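Acetyl-CoA hydrolase/transferase family protein (Porphyromonas gingivalis, PDB 2NVV) probably transfers coenzyme A from an acyl-CoA to acetate, or hydrolyses acetyl-CoA, through a glutamyl-CoA thioester intermediate, and binds zinc. Local coordinates at residues N338-I341 / V342-G346; C474-A477 / F478-E481. All coordinates share one frame; numbering follows the deposited sequence.

Contact 1 (N338-I341 / V342-G346); sequences NPEI and VRRLG
Glu-340 and Arg-344, one turn apart on the short helix 339-345, run alongside each other in one direction, joined by a salt bridge from Arg-344 NH2 to Glu-340 OE2 at 2.7 Å. Glu-340 reaches out fully extended, while Arg-344 bends at chi3 (-52°), which folds its guanidinium back toward the acid. The planes of carboxylate and guanidinium stand 54° apart, and NH2 meets OE2 on its anti side but well out of the carboxylate plane, in a bond bent to 139°. Leu-185 N also donates to that oxygen, and Arg-344 NH1 binds the carbonyls of Leu-185 and Val-187, which suits a residue with several N-H groups. Alongside, Ile-341 CG2 packs on Leu-345 CD1 at 3.8 Å, two branched apolar chains running the same way. Asn-338 is the N-cap: its OD1 accepts from Glu-340 N at 2.8 Å, and Pro-339, needing no N-H partner, fits the first turn. At the other end Gly-346, with positive phi, is the C-prime residue of a Schellman motif. Arg-343 NH2 donates to Ser-106 O of the second subunit. Within the chain, Ile-341 and Leu-345 lean on Tyr-282 of strand 279-282, and Val-342 packs against Phe-382 and Asn-385 of helix 379-385.

Contact 2 (C474-A477 / F478-E481); sequences CCFA and FHQE
Glu-481 N donates to Ala-477 O at 2.7 Å, a backbone bond in the first turn of helix 477-484. Phe-476, its N-cap residue, is the third residue of a type I beta turn from Cys-474 to Ala-477, and its carbonyl O accepts from Gln-480 N at 2.9 Å. Small Ala-477 suits the first turn, where its methyl group lies against Tyr-496. The rings of Phe-476 and His-479 meet at a slant, neither stacked nor edge-to-face, with centroids 5.7 Å apart and planes at 70°. In both, CG lies beside the backbone N (chi1 -70° in Phe-476, -57° in His-479), which brings the two rings together. The imidazole offers polar as well as flat surface: its NE2 makes a weak hydrogen bond to Met-408 O. Phe-478 turns its apolar ring to Leu-455 and Leu-456 of helix 453-459 and to Val-406, whereas the acid of Glu-481 binds Ser-485 OG and Tyr-496 OH. Phe-476 packs on Cys-475 of the second subunit, so this helix start belongs to the dimer interface. Across the aromatic pair, the closest approach is Phe-476 CD2 to His-479 CD2 at 3.6 Å.

Contact 1 comes first along the chain and contact 2 close to the C-terminus; their centres lie 38 Å apart and their nearest atoms about 28 Å, without touching. Contact 1 spans the short helix 339-345 with its N-cap and C-prime residues, and contact 2 the turn that leads into helix 477-484 and that helix's first residues. Strand 348-352, which follows the first helix, belongs to the mixed five-stranded sheet; the second helix rests on strand 405-406 of the four-stranded sheet. The Val-342 side chain is about 9 Å from that of Glu-284, the predicted thioester-forming residue, and the Phe-476 side chain is about 8 Å from that of the zinc ligand His-411. Both contacts touch the second subunit, so the dimer interface embraces widely separated parts of the chain.

Contact 1 (N338-I341 / V342-G346)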
ATOM      1  N   ASN A 338       1.650  12.068   1.489  1.00  6.39           N
ATOM      2  CA  ASN A 338       0.624  11.731   0.516  1.00  6.39           C
ATOM      3  C   ASN A 338       1.046  10.849  -0.657  1.00  6.39           C
ATOM      4  O   ASN A 338       1.984  11.159  -1.380  1.00  6.39           O
ATOM      5  CB  ASN A 338      -0.026  13.011  -0.012  1.00  6.39           C
ATOM      6  CG  ASN A 338      -1.379  12.755  -0.643  1.00  6.39           C
ATOM      7  OD1 ASN A 338      -1.473  12.231  -1.754  1.00  6.39           O
ATOM      8  ND2 ASN A 338      -2.436  13.104   0.071  1.00  6.39           N
ATOM      9  N   PRO A 339       0.346   9.722  -0.850  1.00  6.39           N
ATOM     10  CA  PRO A 339       0.619   8.774  -1.937  1.00  6.39           C
ATOM     11  C   PRO A 339       0.652   9.469  -3.295  1.00  6.39           C
ATOM     12  O   PRO A 339       1.526   9.216  -4.114  1.00  6.39           O
ATOM     13  CB  PRO A 339      -0.538   7.785  -1.818  1.00  6.69           C
ATOM     14  CG  PRO A 339      -0.782   7.742  -0.321  1.00  6.39           C
ATOM     15  CD  PRO A 339      -0.702   9.203   0.056  1.00  6.39           C
ATOM     16  N   GLU A 340      -0.310  10.353  -3.525  1.00  6.39           N
ATOM     17  CA  GLU A 340      -0.400  11.112  -4.776  1.00  6.60           C
ATOM     18  C   GLU A 340       0.880  11.920  -5.034  1.00  7.55           C
ATOM     19  O   GLU A 340       1.458  11.856  -6.121  1.00  6.58           O
ATOM     20  CB  GLU A 340      -1.604  12.061  -4.717  1.00  6.39           C
ATOM     21  CG  GLU A 340      -1.834  12.900  -5.965  1.00  6.54           C
ATOM     22  CD  GLU A 340      -3.033  13.838  -5.850  1.00  7.98           C
ATOM     23  OE1 GLU A 340      -4.087  13.416  -5.343  1.00  8.67           O
ATOM     24  OE2 GLU A 340      -2.927  15.001  -6.282  1.00  6.39           O
ATOM     25  N   ILE A 341       1.321  12.672  -4.031  1.00  6.39           N
ATOM     26  CA  ILE A 341       2.525  13.485  -4.165  1.00  6.39           C
ATOM     27  C   ILE A 341       3.786  12.638  -4.285  1.00  6.39           C
ATOM     28  O   ILE A 341       4.641  12.891  -5.139  1.00  6.51           O
ATOM     29  CB  ILE A 341       2.732  14.427  -2.956  1.00  6.39           C
ATOM     30  CG1 ILE A 341       1.424  15.131  -2.568  1.00  6.49           C
ATOM     31  CG2 ILE A 341       3.803  15.450  -3.299  1.00  6.39           C
ATOM     32  CD1 ILE A 341       0.589  15.586  -3.740  1.00  7.40           C
ATOM     33  N   VAL A 342       3.899  11.644  -3.410  1.00  6.39           N
ATOM     34  CA  VAL A 342       5.044  10.751  -3.387  1.00  6.39           C
ATOM     35  C   VAL A 342       5.281  10.099  -4.751  1.00  6.39           C
ATOM     36  O   VAL A 342       6.381  10.164  -5.302  1.00  6.39           O
ATOM     37  CB  VAL A 342       4.854   9.657  -2.307  1.00  6.39           C
ATOM     38  CG1 VAL A 342       5.990   8.662  -2.345  1.00  6.39           C
ATOM     39  CG2 VAL A 342       4.792  10.293  -0.932  1.00  7.01           C
ATOM     40  N   ARG A 343       4.236   9.482  -5.295  1.00  6.39           N
ATOM     41  CA  ARG A 343       4.333   8.817  -6.589  1.00  6.39           C
ATOM     42  C   ARG A 343       4.531   9.776  -7.760  1.00  6.39           C
ATOM     43  O   ARG A 343       5.272   9.478  -8.690  1.00  6.39           O
ATOM     44  CB  ARG A 343       3.093   7.955  -6.824  1.00  6.39           C
ATOM     45  CG  ARG A 343       3.141   7.148  -8.110  1.00  6.39           C
ATOM     46  CD  ARG A 343       2.290   5.896  -8.021  1.00  6.39           C
ATOM     47  NE  ARG A 343       1.930   5.421  -9.347  1.00  6.57           N
ATOM     48  CZ  ARG A 343       1.275   4.294  -9.592  1.00  6.39           C
ATOM     49  NH1 ARG A 343       0.909   3.500  -8.594  1.00  6.39           N
ATOM     50  NH2 ARG A 343       0.942   3.982 -10.843  1.00  6.39           N
ATOM     51  N   ARG A 344       3.867  10.925  -7.728  1.00  6.39           N
ATOM     52  CA  ARG A 344       4.030  11.899  -8.803  1.00  6.39           C
ATOM     53  C   ARG A 344       5.465  12.435  -8.869  1.00  6.65           C
ATOM     54  O   ARG A 344       6.038  12.498  -9.955  1.00  6.39           O
ATOM     55  CB  ARG A 344       3.080  13.075  -8.620  1.00  6.39           C
ATOM     56  CG  ARG A 344       3.258  14.182  -9.664  1.00  6.39           C
ATOM     57  CD  ARG A 344       2.310  15.344  -9.378  1.00  6.39           C
ATOM     58  NE  ARG A 344       0.927  14.888  -9.233  1.00  6.64           N
ATOM     59  CZ  ARG A 344       0.025  15.468  -8.444  1.00  6.66           C
ATOM     60  NH1 ARG A 344       0.356  16.529  -7.727  1.00  6.72           N
ATOM     61  NH2 ARG A 344      -1.205  14.975  -8.364  1.00  6.39           N
ATOM     62  N   LEU A 345       6.033  12.812  -7.717  1.00  6.39           N
ATOM     63  CA  LEU A 345       7.393  13.350  -7.657  1.00  6.39           C
ATOM     64  C   LEU A 345       8.462  12.290  -7.821  1.00  6.39           C
ATOM     65  O   LEU A 345       9.622  12.613  -8.054  1.00  6.39           O
ATOM     66  CB  LEU A 345       7.657  14.068  -6.331  1.00  6.39           C
ATOM     67  CG  LEU A 345       6.732  15.168  -5.812  1.00  7.28           C
ATOM     68  CD1 LEU A 345       7.348  15.743  -4.550  1.00  6.39           C
ATOM     69  CD2 LEU A 345       6.549  16.253  -6.848  1.00  7.39           C
ATOM     70  N   GLY A 346       8.074  11.029  -7.697  1.00  6.39           N
ATOM     71  CA  GLY A 346       9.039   9.955  -7.827  1.00  6.39           C
ATOM     72  C   GLY A 346       9.998   9.948  -6.649  1.00  6.39           C
ATOM     73  O   GLY A 346      11.212   9.776  -6.805  1.00  6.39           O
TER

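Contact 2 (C474-A477 / F478-E481)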
ATOM      1  N   CYS A 474       8.246 -25.081  10.105  1.00  8.87           N
ATOM      2  CA  CYS A 474       9.415 -24.476  10.744  1.00  8.34           C
ATOM      3  C   CYS A 474       9.819 -23.068  10.291  1.00  8.18           C
ATOM      4  O   CYS A 474      10.927 -22.620  10.596  1.00  7.83           O
ATOM      5  CB  CYS A 474      10.616 -25.415  10.574  1.00  8.69           C
ATOM      6  SG  CYS A 474      10.957 -25.932   8.859  1.00 10.53           S
ATOM      7  N   CYS A 475       8.942 -22.363   9.579  1.00  7.95           N
ATOM      8  CA  CYS A 475       9.272 -21.005   9.114  1.00  6.79           C
ATOM      9  C   CYS A 475       9.645 -20.044  10.246  1.00  6.39           C
ATOM     10  O   CYS A 475      10.308 -19.035  10.008  1.00  6.56           O
ATOM     11  CB  CYS A 475       8.107 -20.408   8.312  1.00  6.78           C
ATOM     12  SG  CYS A 475       6.528 -20.369   9.173  1.00  6.39           S
ATOM     13  N   PHE A 476       9.232 -20.363  11.470  1.00  6.39           N
ATOM     14  CA  PHE A 476       9.524 -19.519  12.627  1.00  6.39           C
ATOM     15  C   PHE A 476      10.555 -20.116  13.570  1.00  6.43           C
ATOM     16  O   PHE A 476      10.678 -19.687  14.718  1.00  6.39           O
ATOM     17  CB  PHE A 476       8.243 -19.221  13.405  1.00  6.60           C
ATOM     18  CG  PHE A 476       7.297 -18.294  12.686  1.00  6.39           C
ATOM     19  CD1 PHE A 476       5.927 -18.551  12.662  1.00  6.39           C
ATOM     20  CD2 PHE A 476       7.776 -17.161  12.042  1.00  6.39           C
ATOM     21  CE1 PHE A 476       5.056 -17.690  12.007  1.00  7.39           C
ATOM     22  CE2 PHE A 476       6.907 -16.296  11.388  1.00  6.39           C
ATOM     23  CZ  PHE A 476       5.546 -16.561  11.371  1.00  7.10           C
ATOM     24  N   ALA A 477      11.305 -21.097  13.082  1.00  6.94           N
ATOM     25  CA  ALA A 477      12.335 -21.746  13.882  1.00  6.55           C
ATOM     26  C   ALA A 477      13.374 -20.757  14.413  1.00  6.39           C
ATOM     27  O   ALA A 477      13.855 -20.901  15.533  1.00  6.39           O
ATOM     28  CB  ALA A 477      13.016 -22.812  13.052  1.00  6.39           C
ATOM     29  N   PHE A 478      13.736 -19.767  13.608  1.00  6.39           N
ATOM     30  CA  PHE A 478      14.710 -18.763  14.024  1.00  6.39           C
ATOM     31  C   PHE A 478      14.241 -18.042  15.293  1.00  6.43           C
ATOM     32  O   PHE A 478      14.986 -17.917  16.262  1.00  6.39           O
ATOM     33  CB  PHE A 478      14.923 -17.747  12.896  1.00  6.39           C
ATOM     34  CG  PHE A 478      16.012 -18.129  11.933  1.00  6.39           C
ATOM     35  CD1 PHE A 478      16.148 -19.443  11.499  1.00  6.92           C
ATOM     36  CD2 PHE A 478      16.903 -17.176  11.457  1.00  6.39           C
ATOM     37  CE1 PHE A 478      17.159 -19.806  10.603  1.00  6.39           C
ATOM     38  CE2 PHE A 478      17.917 -17.529  10.562  1.00  7.08           C
ATOM     39  CZ  PHE A 478      18.041 -18.851  10.136  1.00  7.04           C
ATOM     40  N   HIS A 479      12.994 -17.577  15.265  1.00  7.49           N
ATOM     41  CA  HIS A 479      12.376 -16.869  16.379  1.00  8.26           C
ATOM     42  C   HIS A 479      12.202 -17.806  17.563  1.00  8.39           C
ATOM     43  O   HIS A 479      12.418 -17.418  18.720  1.00  9.74           O
ATOM     44  CB  HIS A 479      11.006 -16.349  15.959  1.00  6.39           C
ATOM     45  CG  HIS A 479      11.040 -15.461  14.760  1.00  6.39           C
ATOM     46  ND1 HIS A 479      11.341 -14.119  14.839  1.00  6.82           N
ATOM     47  CD2 HIS A 479      10.789 -15.715  13.453  1.00  6.39           C
ATOM     48  CE1 HIS A 479      11.266 -13.580  13.634  1.00  6.51           C
ATOM     49  NE2 HIS A 479      10.932 -14.528  12.776  1.00  6.39           N
ATOM     50  N   GLN A 480      11.781 -19.032  17.265  1.00  7.41           N
ATOM     51  CA  GLN A 480      11.581 -20.033  18.292  1.00  7.58           C
ATOM     52  C   GLN A 480      12.896 -20.358  18.968  1.00  8.43           C
ATOM     53  O   GLN A 480      12.947 -20.478  20.187  1.00  8.69           O
ATOM     54  CB  GLN A 480      10.981 -21.304  17.690  1.00  8.38           C
ATOM     55  CG  GLN A 480       9.491 -21.222  17.395  1.00  8.34           C
ATOM     56  CD  GLN A 480       8.962 -22.468  16.709  1.00  9.68           C
ATOM     57  OE1 GLN A 480       7.795 -22.825  16.857  1.00 10.97           O
ATOM     58  NE2 GLN A 480       9.814 -23.128  15.942  1.00 10.11           N
ATOM     59  N   GLU A 481      13.962 -20.495  18.182  1.00  8.95           N
ATOM     60  CA  GLU A 481      15.281 -20.817  18.739  1.00 10.05           C
ATOM     61  C   GLU A 481      15.832 -19.691  19.590  1.00  9.81           C
ATOM     62  O   GLU A 481      16.542 -19.938  20.557  1.00  9.55           O
ATOM     63  CB  GLU A 481      16.287 -21.146  17.629  1.00 11.31           C
ATOM     64  CG  GLU A 481      17.649 -21.587  18.161  1.00 13.92           C
ATOM     65  CD  GLU A 481      17.584 -22.893  18.961  1.00 14.21           C
ATOM     66  OE1 GLU A 481      18.429 -23.089  19.855  1.00 15.46           O
ATOM     67  OE2 GLU A 481      16.698 -23.730  18.688  1.00 14.61           O
TER